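Local coordinates for protein eukaryotic peptide chain release factor GTP-binding subunit (Schizosaccharomyces pombe, PDB 1R5B) that is the GTP-binding subunit of the eukaryotic peptide chain release factor, a translation factor related to elongation factor Tu, at residues A[243-246]-A[251-254]. Sequence-based numbering, arbitrary orientation.
Sequences VDSS and YQGP
In the surface loop that leads from strand 226-230 to helix 256-262, in the GTP-binding domain, the chain bends back so that V243 meets Y251 and S245 comes up to Q252. V243 turns CG2 to the tyrosine ring, 4.0 Å from Y251 CD2. The methyl reaches the ring obliquely, and the two side chains cross at about a right angle, making one small apolar contact. Y251 sets CG anti to its own N (chi1 -178°), which swings the ring back under the following residues: the backbone N of G253 stands 3.4 Å above the plane of the Y251 ring, over the ring centre. At the far end Y251 OH meets P254 O at 2.6 Å. That bond uses a lone pair in the carbonyl plane, with a C=O...OH angle of 138°, and it fixes where the phenol ends. The domain belongs to the P-loop NTPase class, a mixed sheet with helices packed around it, and 226-230 is an outermost strand of that sheet. Y251 also packs on K227, M229 and P230 of this strand, so the ring that V243 touches also rests on the sheet's outermost strand. The second contact is polar: S245 OG lies 4.0 Å from Q252 NE2, too far for a hydrogen bond, and the bend at chi2 (-95°) carries the amide of Q252 there, where NE2 makes a weak hydrogen bond to P249 O, between the two segments. N238 OD1 accepts a hydrogen bond from V243 N, while R242 NE reaches G253 O.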
ATOM      1  N   VAL A 243      -8.356  20.201   9.029  1.00 37.70           N
ATOM      2  CA  VAL A 243      -8.819  21.348   9.809  1.00 37.95           C
ATOM      3  C   VAL A 243      -8.860  22.571   8.937  1.00 38.10           C
ATOM      4  O   VAL A 243      -7.944  22.794   8.144  1.00 37.94           O
ATOM      5  CB  VAL A 243      -7.885  21.765  10.960  1.00 38.10           C
ATOM      6  CG1 VAL A 243      -8.606  21.632  12.295  1.00 38.55           C
ATOM      7  CG2 VAL A 243      -6.545  21.033  10.930  1.00 37.94           C
ATOM      8  N   ASP A 244      -9.898  23.381   9.112  1.00 38.49           N
ATOM      9  CA  ASP A 244      -9.994  24.645   8.403  1.00 38.88           C
ATOM     10  C   ASP A 244      -8.941  25.619   8.920  1.00 39.30           C
ATOM     11  O   ASP A 244      -8.543  25.550  10.079  1.00 39.11           O
ATOM     12  CB  ASP A 244     -11.389  25.253   8.561  1.00 38.99           C
ATOM     13  CG  ASP A 244     -11.692  26.289   7.499  1.00 38.85           C
ATOM     14  OD1 ASP A 244     -11.617  25.943   6.303  1.00 38.84           O
ATOM     15  OD2 ASP A 244     -12.007  27.468   7.761  1.00 38.92           O
ATOM     16  N   SER A 245      -8.497  26.521   8.049  1.00 40.00           N
ATOM     17  CA  SER A 245      -7.528  27.560   8.420  1.00 40.51           C
ATOM     18  C   SER A 245      -8.001  28.443   9.578  1.00 40.60           C
ATOM     19  O   SER A 245      -7.187  28.878  10.400  1.00 40.67           O
ATOM     20  CB  SER A 245      -7.189  28.444   7.209  1.00 40.61           C
ATOM     21  OG  SER A 245      -5.960  28.033   6.630  1.00 41.57           O
ATOM     22  N   SER A 246      -9.304  28.707   9.635  1.00 40.72           N
ATOM     23  CA  SER A 246      -9.877  29.528  10.700  1.00 40.98           C
ATOM     24  C   SER A 246      -9.792  28.824  12.060  1.00 41.24           C
ATOM     25  O   SER A 246      -9.627  29.480  13.092  1.00 41.60           O
ATOM     26  CB  SER A 246     -11.329  29.914  10.379  1.00 40.88           C
ATOM     27  OG  SER A 246     -12.247  28.935  10.844  1.00 41.09           O
ATOM     28  N   TYR A 251      -1.256  24.312  11.456  1.00 42.24           N
ATOM     29  CA  TYR A 251      -1.109  22.960  10.898  1.00 42.63           C
ATOM     30  C   TYR A 251      -1.499  22.997   9.442  1.00 42.84           C
ATOM     31  O   TYR A 251      -2.625  23.387   9.093  1.00 43.23           O
ATOM     32  CB  TYR A 251      -1.994  21.923  11.593  1.00 42.89           C
ATOM     33  CG  TYR A 251      -1.786  20.527  11.035  1.00 43.31           C
ATOM     34  CD1 TYR A 251      -0.592  19.853  11.255  1.00 44.13           C
ATOM     35  CD2 TYR A 251      -2.766  19.892  10.277  1.00 43.68           C
ATOM     36  CE1 TYR A 251      -0.376  18.574  10.750  1.00 44.66           C
ATOM     37  CE2 TYR A 251      -2.561  18.605   9.761  1.00 44.31           C
ATOM     38  CZ  TYR A 251      -1.361  17.952  10.003  1.00 44.93           C
ATOM     39  OH  TYR A 251      -1.117  16.689   9.502  1.00 45.25           O
ATOM     40  N   GLN A 252      -0.573  22.599   8.584  1.00 42.71           N
ATOM     41  CA  GLN A 252      -0.855  22.612   7.164  1.00 42.62           C
ATOM     42  C   GLN A 252      -0.434  21.281   6.540  1.00 41.92           C
ATOM     43  O   GLN A 252       0.003  21.222   5.387  1.00 42.15           O
ATOM     44  CB  GLN A 252      -0.159  23.809   6.519  1.00 42.90           C
ATOM     45  CG  GLN A 252      -0.622  25.209   7.038  1.00 44.15           C
ATOM     46  CD  GLN A 252      -1.724  25.888   6.180  1.00 45.68           C
ATOM     47  OE1 GLN A 252      -2.260  25.289   5.234  1.00 46.17           O
ATOM     48  NE2 GLN A 252      -2.053  27.145   6.523  1.00 45.03           N
ATOM     49  N   GLY A 253      -0.577  20.212   7.324  1.00 40.80           N
ATOM     50  CA  GLY A 253      -0.339  18.860   6.854  1.00 39.77           C
ATOM     51  C   GLY A 253      -1.635  18.204   6.405  1.00 38.69           C
ATOM     52  O   GLY A 253      -2.648  18.875   6.209  1.00 38.64           O
ATOM     53  N   PRO A 254      -1.598  16.893   6.210  1.00 37.31           N
ATOM     54  CA  PRO A 254      -2.792  16.133   5.846  1.00 36.18           C
ATOM     55  C   PRO A 254      -3.644  15.719   7.046  1.00 34.74           C
ATOM     56  O   PRO A 254      -3.166  15.663   8.182  1.00 34.23           O
ATOM     57  CB  PRO A 254      -2.196  14.892   5.165  1.00 36.30           C
ATOM     58  CG  PRO A 254      -0.903  14.674   5.843  1.00 36.57           C
ATOM     59  CD  PRO A 254      -0.405  16.027   6.272  1.00 37.44           C
TER